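Local atomic coordinates of 3-hydroxyacyl-thioester dehydratase Z (PDB entry 2C2I), a protein that probably catalyses the reversible hydration of (2E)-enoyl-CoA to (3R)-3-hydroxyacyl-CoA, acting as a homodimer in fatty acid metabolism. Residues 41-46 / 53-58; 49-52 / 58-61; 65-70 / 92-97; 128-133 / 137-142. All coordinates share one frame; numbering follows the deposited sequence.

Contact 1: residues 41-46 / 53-58; sequences HQWIHV and AGPFGT
W43 and I44, at the start of the short helix 43-46, face G54, P55 and F56 of the loop that follows helix 48-52. The indole of W43 offers its benzo edge. CH2 lies 3.9 Å from CD of P55, and CZ3 is 4.0 Å from CA of G54, both partners lying near the ring plane. The W43 side chain crosses that of P55 at about a right angle. For W43 a chi1 of 63° sets CG between the backbone N and the carbonyl carbon, and from there the ring extends to the loop. The pyrrole nitrogen of the same indole, NE1, donates to K84 O of the second subunit. I44 stands between two rings. Its CG2 sits 3.5 Å above the plane of the W43 ring, over the centre, and its CG1 takes the equivalent place on one face of the H45 imidazole. The helix belongs to the probable active-site region of a hotdog-fold hydratase: D40 and H45 are important for catalysis by similarity, and Q42 is predicted to stabilise the transition state. Q42 also precedes the helix as its N-cap residue, its carbonyl O accepting from both H45 N and V46 N. F56 approaches I44 more loosely, with CE2 4.6 Å from I44 CG2. It belongs to the type I turn G54-G57, closed by a bond from G57 N to G54 O. Water 1 bridges the backbones, donating to I44 O at 2.9 Å and to T58 O at 2.8 Å.

Contact 2: residues 49-52 / 58-61; sequences ERAA and TTIA
A51 and A52, in the last turn of helix 48-52, rest against T58 and T59 of the loop leading to helix 63-68. Just before them R50 turns its guanidinium elsewhere, NH1 forming a salt bridge with D47. A51 is the centre of the contact: its CB points at the loop and reaches CG2 of T59 at 3.6 Å and the carbonyl carbon of T58 at the same distance. The methyl thus settles against backbone and side chain together, in a buried position. The carbonyl O of A51 comes within 3.6 Å of T58 N. A52 adds a lighter touch nearer the surface, where its CA is 4.2 Å from T58 N and the two CA atoms are 4.4 Å apart. T59 divides its branches between two neighbours. A chi1 of 46° puts OG1 between the backbone N and the carbonyl carbon, where it bonds to OE1 of Q28, and leaves CG2 anti to the carbonyl carbon, facing A51. The backbone beyond is tied to other parts of the chain: T59 pairs with V102 and A61 with V100, I60 and A61 belonging to what is, by similarity, a substrate-binding stretch. Between the helix and the loop, then, the chemistry is almost wholly van der Waals, and directional bonding is left to the T59 hydroxyl and to backbone bonds with other parts of the chain.

Contact 3: residues 65-70 / 92-97; sequences MTLALL and NKVRFP
The turn of helix 63-68 that carries L67 packs over the end of strand 86-95, with the CA atoms of L67 and V94 8.1 Å apart, a spacing bridged by side chains. The chain turns a corner at N92, then runs extended through K93, V94 and R95 before leaving the strand at F96. L67 and V94 point at each other. The leucine has CG anti to its own N (chi1 174°), which carries both methyls out to the strand: CD1 meets V94 CG2 at 3.8 Å and CG1 at 4.0 Å, while CD2 reaches CG2 at 4.1 Å. F96 comes in closer to the helix backbone, presenting its ring edge to L67 CB, 4.0 Å from CZ. R95 folds back on its own strand, where NH1 donates to V94 O over 3.0 Å from above the carbonyl plane. NH2 of the same group bonds to N92 OD1 of the second subunit. V94 and R95 also pair with an antiparallel strand of that subunit, extending the sheet across the interface, and F64 of that chain packs on L67. A central helix wrapped by an antiparallel sheet that continues into its partner is the signature of the hotdog fold and its dimer.

Contact 4: residues 128-133 / 137-142; sequences STTVEV and AKPACV
V131 lies at the middle of the contact, its side chain on the same sheet face as that of C141. Its CB lies beside C141 O and 3.9 Å from C141 CB; CG2 meets that same CB carbon at 3.9 Å. CG1, anti to the backbone N at chi1 -175°, leans instead to A140, whose CB is 4.4 Å off. L70 and V106 also pack against this valine. Its backbone is gripped at both ends. V131 N donates to C141 O at 2.7 Å in an almost perfectly straight bond (178°), lying in the carbonyl plane. V131 O takes two amides: A140 N at 2.7 Å, bent to 139° yet arriving nearly along the C=O axis, and C141 N at 3.2 Å, in plane on a lone pair. Further on, V133 CG1 touches A140 CB at 3.8 Å, so one small methyl serves two valines. On the face opposite V131, T130 and V142 lie side by side, and T130 CG2 reaches P139 CB at 3.9 Å. E132 turns away from the segment to a salt bridge with R107. Water 2 lies between V133 N, from which it accepts, and K138 O in the loop, where direct pairing has ended. A140 and C141 together facing V131 make a classic beta bulge. It lies near the loop end of the hairpin formed by strands 122-133 and 141-149, within the antiparallel sheet of the hotdog fold.

The four contacts fall into two clusters. Contacts 1 and 2 have centres about 3 Å apart and share T58; I60 N bonds to I44 O at 2.9 Å, and H45 ND1 to I60 O at 2.8 Å, joining the presumed catalytic histidine to a likely substrate-binding stretch. Contacts 3 and 4 lie deeper, with centres about 8 Å apart; both reach the same sheet, in which strands 86-95 and 141-149 are neighbours. There R95 N meets V142 O at 2.9 Å, and F96 CE1 approaches C141 SG at 3.7 Å. About 20 Å separates the centres of contacts 2 and 3, yet they touch, A61 CB lying 3.9 Å from T66 OG1. Contacts 1 and 3 also both reach the second subunit.

Contact 1: residues 41-46 / 53-58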
# COMPACT_ATOMS: atom_id res chain seq x y z
N HIS A 41 -4.01 12.55 -6.20
CA HIS A 41 -3.32 13.84 -6.37
C HIS A 41 -3.71 14.82 -5.28
O HIS A 41 -3.77 16.03 -5.53
CB HIS A 41 -3.60 14.44 -7.77
CG HIS A 41 -2.98 13.67 -8.89
ND1 HIS A 41 -3.63 12.66 -9.56
CD2 HIS A 41 -1.74 13.75 -9.45
CE1 HIS A 41 -2.83 12.15 -10.49
NE2 HIS A 41 -1.69 12.81 -10.45
N GLN A 42 -3.97 14.34 -4.07
CA GLN A 42 -4.44 15.25 -3.04
C GLN A 42 -3.40 16.36 -2.81
O GLN A 42 -2.20 16.12 -2.88
CB GLN A 42 -4.76 14.54 -1.73
CG GLN A 42 -5.68 15.39 -0.87
CD GLN A 42 -6.06 14.77 0.47
OE1 GLN A 42 -6.72 15.40 1.26
NE2 GLN A 42 -5.62 13.53 0.73
N TRP A 43 -3.90 17.56 -2.58
CA TRP A 43 -3.04 18.72 -2.37
C TRP A 43 -1.95 18.53 -1.31
O TRP A 43 -0.83 18.99 -1.50
CB TRP A 43 -3.86 19.97 -2.07
CG TRP A 43 -4.64 19.91 -0.80
CD1 TRP A 43 -5.87 19.35 -0.64
CD2 TRP A 43 -4.24 20.37 0.49
NE1 TRP A 43 -6.29 19.50 0.66
CE2 TRP A 43 -5.31 20.12 1.38
CE3 TRP A 43 -3.09 21.02 0.97
CZ2 TRP A 43 -5.25 20.47 2.73
CZ3 TRP A 43 -3.04 21.39 2.33
CH2 TRP A 43 -4.12 21.10 3.19
N ILE A 44 -2.27 17.83 -0.22
CA ILE A 44 -1.29 17.59 0.86
C ILE A 44 -0.01 16.88 0.36
O ILE A 44 1.04 16.98 1.00
CB ILE A 44 -1.89 16.81 2.06
CG1 ILE A 44 -2.37 15.41 1.62
CG2 ILE A 44 -3.03 17.58 2.69
CD1 ILE A 44 -2.84 14.55 2.81
N HIS A 45 -0.10 16.17 -0.76
CA HIS A 45 1.05 15.45 -1.31
C HIS A 45 1.72 16.20 -2.45
O HIS A 45 2.94 16.11 -2.62
CB HIS A 45 0.67 14.04 -1.79
CG HIS A 45 -0.14 13.26 -0.80
ND1 HIS A 45 0.32 12.94 0.47
CD2 HIS A 45 -1.38 12.72 -0.89
CE1 HIS A 45 -0.61 12.27 1.12
NE2 HIS A 45 -1.64 12.11 0.31
N VAL A 46 0.94 16.93 -3.25
CA VAL A 46 1.47 17.41 -4.53
C VAL A 46 1.36 18.92 -4.80
O VAL A 46 1.87 19.39 -5.83
CB VAL A 46 0.94 16.59 -5.76
CG1 VAL A 46 1.25 15.09 -5.59
CG2 VAL A 46 -0.53 16.81 -5.95
N ALA A 53 0.74 26.01 3.01
CA ALA A 53 -0.24 26.76 3.82
C ALA A 53 -1.12 25.88 4.71
O ALA A 53 -1.91 26.38 5.50
CB ALA A 53 -1.10 27.65 2.92
N GLY A 54 -1.00 24.57 4.57
CA GLY A 54 -1.83 23.66 5.37
C GLY A 54 -1.15 23.22 6.65
O GLY A 54 -0.07 23.72 6.99
N PRO A 55 -1.76 22.26 7.36
CA PRO A 55 -1.39 21.82 8.71
C PRO A 55 0.02 21.22 8.83
O PRO A 55 0.61 21.22 9.91
CB PRO A 55 -2.45 20.76 9.04
CG PRO A 55 -3.56 20.97 8.05
CD PRO A 55 -2.89 21.48 6.82
N PHE A 56 0.55 20.73 7.73
CA PHE A 56 1.88 20.13 7.74
C PHE A 56 3.00 21.09 7.35
O PHE A 56 4.19 20.77 7.55
CB PHE A 56 1.90 18.87 6.88
CG PHE A 56 0.85 17.86 7.27
CD1 PHE A 56 1.02 17.07 8.41
CD2 PHE A 56 -0.28 17.66 6.49
CE1 PHE A 56 0.04 16.13 8.78
CE2 PHE A 56 -1.26 16.70 6.85
CZ PHE A 56 -1.09 15.95 8.00
N GLY A 57 2.65 22.25 6.78
CA GLY A 57 3.64 23.26 6.35
C GLY A 57 4.46 22.93 5.11
O GLY A 57 5.22 23.75 4.61
N THR A 58 4.30 21.72 4.59
CA THR A 58 5.01 21.29 3.40
C THR A 58 4.29 20.04 2.93
O THR A 58 3.43 19.53 3.66
CB THR A 58 6.50 20.95 3.71
OG1 THR A 58 7.21 20.69 2.49
CG2 THR A 58 6.60 19.72 4.65
O HOH W 1 0.82 18.72 3.29

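Contact 2: residues 49-52 / 58-61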
# COMPACT_ATOMS: atom_id res chain seq x y z
N GLU A 49 2.19 24.97 -2.69
CA GLU A 49 1.60 26.20 -2.18
C GLU A 49 0.49 25.93 -1.18
O GLU A 49 0.44 26.54 -0.10
CB GLU A 49 1.12 27.08 -3.33
CG GLU A 49 2.24 27.69 -4.17
CD GLU A 49 2.84 26.74 -5.21
OE1 GLU A 49 2.20 25.73 -5.61
OE2 GLU A 49 3.99 27.01 -5.64
N ARG A 50 -0.41 25.00 -1.51
CA ARG A 50 -1.50 24.70 -0.59
C ARG A 50 -0.99 23.98 0.65
O ARG A 50 -1.47 24.24 1.75
CB ARG A 50 -2.57 23.86 -1.29
CG ARG A 50 -3.51 24.66 -2.18
CD ARG A 50 -4.74 23.83 -2.55
NE ARG A 50 -5.78 24.61 -3.22
CZ ARG A 50 -5.86 24.83 -4.53
NH1 ARG A 50 -4.95 24.34 -5.35
NH2 ARG A 50 -6.85 25.55 -5.03
N ALA A 51 -0.04 23.06 0.44
CA ALA A 51 0.56 22.29 1.54
C ALA A 51 1.36 23.23 2.42
O ALA A 51 1.20 23.25 3.66
CB ALA A 51 1.44 21.15 1.00
N ALA A 52 2.18 24.06 1.78
CA ALA A 52 2.93 25.09 2.51
C ALA A 52 1.98 25.84 3.43
O ALA A 52 2.36 26.22 4.52
CB ALA A 52 3.64 26.02 1.56
N THR A 58 4.30 21.72 4.59
CA THR A 58 5.01 21.29 3.40
C THR A 58 4.29 20.04 2.93
O THR A 58 3.43 19.53 3.66
CB THR A 58 6.50 20.95 3.71
OG1 THR A 58 7.21 20.69 2.49
CG2 THR A 58 6.60 19.72 4.65
N THR A 59 4.62 19.58 1.74
CA THR A 59 4.00 18.37 1.18
C THR A 59 4.46 17.16 1.99
O THR A 59 5.61 17.13 2.47
CB THR A 59 4.32 18.16 -0.32
OG1 THR A 59 5.71 18.35 -0.58
CG2 THR A 59 3.49 19.13 -1.19
N ILE A 60 3.57 16.17 2.14
CA ILE A 60 3.92 14.90 2.81
C ILE A 60 3.71 13.73 1.84
O ILE A 60 2.91 13.82 0.89
CB ILE A 60 3.12 14.71 4.15
CG1 ILE A 60 1.60 14.59 3.93
CG2 ILE A 60 3.41 15.82 5.16
CD1 ILE A 60 0.83 14.25 5.18
N ALA A 61 4.44 12.63 2.05
CA ALA A 61 4.28 11.43 1.23
C ALA A 61 2.88 10.83 1.42
O ALA A 61 2.25 11.00 2.43
CB ALA A 61 5.35 10.38 1.60

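Contact 3: residues 65-70 / 92-97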
# COMPACT_ATOMS: atom_id res chain seq x y z
N MSE A 65 2.44 5.12 -0.19
CA MSE A 65 3.76 5.04 -0.79
C MSE A 65 4.78 4.57 0.24
O MSE A 65 5.56 3.69 -0.06
CB MSE A 65 4.22 6.37 -1.37
CG MSE A 65 5.62 6.22 -1.98
SE MSE A 65 6.18 7.78 -2.98
CE MSE A 65 5.79 8.73 -2.01
N THR A 66 4.78 5.17 1.42
CA THR A 66 5.73 4.76 2.48
C THR A 66 5.59 3.25 2.75
O THR A 66 6.58 2.51 2.83
CB THR A 66 5.50 5.59 3.76
OG1 THR A 66 5.70 6.99 3.46
CG2 THR A 66 6.49 5.21 4.85
N LEU A 67 4.35 2.79 2.84
CA LEU A 67 4.08 1.35 3.01
C LEU A 67 4.71 0.56 1.86
O LEU A 67 5.33 -0.46 2.10
CB LEU A 67 2.56 1.08 3.08
CG LEU A 67 2.16 -0.40 3.12
CD1 LEU A 67 2.68 -1.08 4.39
CD2 LEU A 67 0.64 -0.53 3.03
N ALA A 68 4.54 1.05 0.63
CA ALA A 68 5.06 0.41 -0.58
C ALA A 68 6.58 0.49 -0.74
O ALA A 68 7.15 -0.13 -1.65
CB ALA A 68 4.36 1.00 -1.83
N LEU A 69 7.25 1.24 0.14
CA LEU A 69 8.71 1.17 0.21
C LEU A 69 9.24 -0.13 0.86
O LEU A 69 10.43 -0.40 0.82
CB LEU A 69 9.31 2.39 0.92
CG LEU A 69 9.02 3.79 0.37
CD1 LEU A 69 9.60 4.85 1.32
CD2 LEU A 69 9.59 3.95 -1.04
N LEU A 70 8.35 -0.95 1.44
CA LEU A 70 8.80 -2.16 2.15
C LEU A 70 9.67 -3.10 1.31
O LEU A 70 10.73 -3.55 1.77
CB LEU A 70 7.62 -2.90 2.82
CG LEU A 70 7.45 -2.68 4.32
CD1 LEU A 70 7.41 -1.17 4.65
CD2 LEU A 70 6.19 -3.44 4.79
N ASN A 92 -1.38 -7.70 7.78
CA ASN A 92 -2.25 -7.95 8.92
C ASN A 92 -2.62 -6.67 9.67
O ASN A 92 -3.70 -6.57 10.24
CB ASN A 92 -1.59 -8.95 9.86
CG ASN A 92 -1.51 -10.34 9.23
OD1 ASN A 92 -2.35 -10.70 8.39
ND2 ASN A 92 -0.48 -11.10 9.60
N LYS A 93 -1.72 -5.69 9.64
CA LYS A 93 -1.99 -4.38 10.28
C LYS A 93 -0.97 -3.38 9.79
O LYS A 93 0.20 -3.73 9.58
CB LYS A 93 -1.89 -4.47 11.80
CG LYS A 93 -2.49 -3.27 12.53
CD LYS A 93 -2.39 -3.45 14.04
CE LYS A 93 -2.79 -2.15 14.74
NZ LYS A 93 -2.85 -2.33 16.22
N VAL A 94 -1.40 -2.13 9.61
CA VAL A 94 -0.47 -1.06 9.22
C VAL A 94 -0.96 0.21 9.92
O VAL A 94 -2.16 0.49 9.91
CB VAL A 94 -0.47 -0.77 7.68
CG1 VAL A 94 0.43 0.41 7.39
CG2 VAL A 94 -0.06 -2.05 6.81
N ARG A 95 -0.02 0.98 10.47
CA ARG A 95 -0.34 2.28 11.04
C ARG A 95 0.71 3.27 10.56
O ARG A 95 1.82 2.87 10.17
CB ARG A 95 -0.42 2.21 12.58
CG ARG A 95 -1.56 1.35 13.16
CD ARG A 95 -2.91 1.95 12.88
NE ARG A 95 -4.02 1.25 13.50
CZ ARG A 95 -4.76 0.30 12.91
NH1 ARG A 95 -4.48 -0.15 11.68
NH2 ARG A 95 -5.78 -0.21 13.57
N PHE A 96 0.34 4.55 10.53
CA PHE A 96 1.23 5.61 10.04
C PHE A 96 1.30 6.69 11.11
O PHE A 96 0.66 7.76 10.97
CB PHE A 96 0.70 6.22 8.74
CG PHE A 96 0.57 5.23 7.60
CD1 PHE A 96 1.70 4.74 6.96
CD2 PHE A 96 -0.68 4.79 7.18
CE1 PHE A 96 1.59 3.83 5.90
CE2 PHE A 96 -0.80 3.87 6.12
CZ PHE A 96 0.32 3.40 5.48
N PRO A 97 2.03 6.43 12.21
CA PRO A 97 2.00 7.37 13.35
C PRO A 97 2.40 8.82 13.04
O PRO A 97 1.79 9.75 13.58
CB PRO A 97 2.97 6.73 14.35
CG PRO A 97 2.82 5.21 14.05
CD PRO A 97 2.83 5.22 12.52

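Contact 4: residues 128-133 / 137-142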
# COMPACT_ATOMS: atom_id res chain seq x y z
N SER A 128 7.49 -8.22 10.37
CA SER A 128 7.18 -6.97 11.07
C SER A 128 8.18 -5.90 10.67
O SER A 128 9.37 -6.17 10.66
CB SER A 128 7.27 -7.19 12.58
OG SER A 128 8.55 -7.69 12.93
N THR A 129 7.71 -4.70 10.34
CA THR A 129 8.61 -3.63 9.93
C THR A 129 8.22 -2.35 10.65
O THR A 129 7.03 -2.08 10.85
CB THR A 129 8.61 -3.39 8.38
OG1 THR A 129 8.93 -4.61 7.67
CG2 THR A 129 9.64 -2.35 7.98
N THR A 130 9.23 -1.60 11.06
CA THR A 130 9.03 -0.26 11.53
C THR A 130 9.82 0.61 10.61
O THR A 130 10.99 0.35 10.39
CB THR A 130 9.47 -0.12 13.01
OG1 THR A 130 8.50 -0.81 13.81
CG2 THR A 130 9.49 1.36 13.42
N VAL A 131 9.17 1.64 10.06
CA VAL A 131 9.85 2.62 9.24
C VAL A 131 9.97 3.89 10.09
O VAL A 131 8.95 4.48 10.48
CB VAL A 131 9.08 2.93 7.91
CG1 VAL A 131 9.89 3.87 7.02
CG2 VAL A 131 8.78 1.66 7.14
N GLU A 132 11.20 4.30 10.38
CA GLU A 132 11.44 5.57 11.07
C GLU A 132 11.66 6.68 10.06
O GLU A 132 12.10 6.43 8.94
CB GLU A 132 12.65 5.46 12.00
CG GLU A 132 13.99 5.33 11.31
CD GLU A 132 15.12 5.12 12.33
OE1 GLU A 132 15.25 5.94 13.27
OE2 GLU A 132 15.85 4.12 12.20
N VAL A 133 11.37 7.92 10.47
CA VAL A 133 11.65 9.08 9.62
C VAL A 133 12.53 10.07 10.41
O VAL A 133 12.22 10.40 11.54
CB VAL A 133 10.33 9.72 8.99
CG1 VAL A 133 9.22 9.91 10.03
CG2 VAL A 133 10.63 11.01 8.24
N ALA A 137 10.05 11.64 16.45
CA ALA A 137 10.18 10.53 17.39
C ALA A 137 9.31 9.35 16.96
O ALA A 137 9.68 8.20 17.17
CB ALA A 137 9.80 10.96 18.78
N LYS A 138 8.14 9.66 16.40
CA LYS A 138 7.14 8.63 16.04
C LYS A 138 7.53 7.97 14.71
O LYS A 138 8.06 8.64 13.83
CB LYS A 138 5.73 9.24 15.94
CG LYS A 138 5.13 9.70 17.28
CD LYS A 138 3.73 10.31 17.06
CE LYS A 138 3.15 10.92 18.33
NZ LYS A 138 4.09 11.95 18.90
N PRO A 139 7.27 6.64 14.56
CA PRO A 139 7.58 6.00 13.27
C PRO A 139 6.69 6.53 12.15
O PRO A 139 5.60 7.03 12.41
CB PRO A 139 7.26 4.51 13.50
CG PRO A 139 6.65 4.39 14.86
CD PRO A 139 6.73 5.71 15.57
N ALA A 140 7.17 6.40 10.91
CA ALA A 140 6.37 6.75 9.75
C ALA A 140 5.39 5.63 9.46
O ALA A 140 4.29 5.87 8.97
CB ALA A 140 7.25 7.00 8.56
N CYS A 141 5.79 4.40 9.78
CA CYS A 141 4.95 3.26 9.42
C CYS A 141 5.32 2.08 10.30
O CYS A 141 6.51 1.83 10.52
CB CYS A 141 5.19 2.92 7.95
SG CYS A 141 4.16 1.54 7.35
N VAL A 142 4.31 1.39 10.81
CA VAL A 142 4.48 0.12 11.52
C VAL A 142 3.57 -0.86 10.78
O VAL A 142 2.36 -0.65 10.73
CB VAL A 142 4.09 0.18 13.01
CG1 VAL A 142 4.39 -1.16 13.70
CG2 VAL A 142 4.80 1.34 13.75
O HOH W 2 10.67 8.08 13.53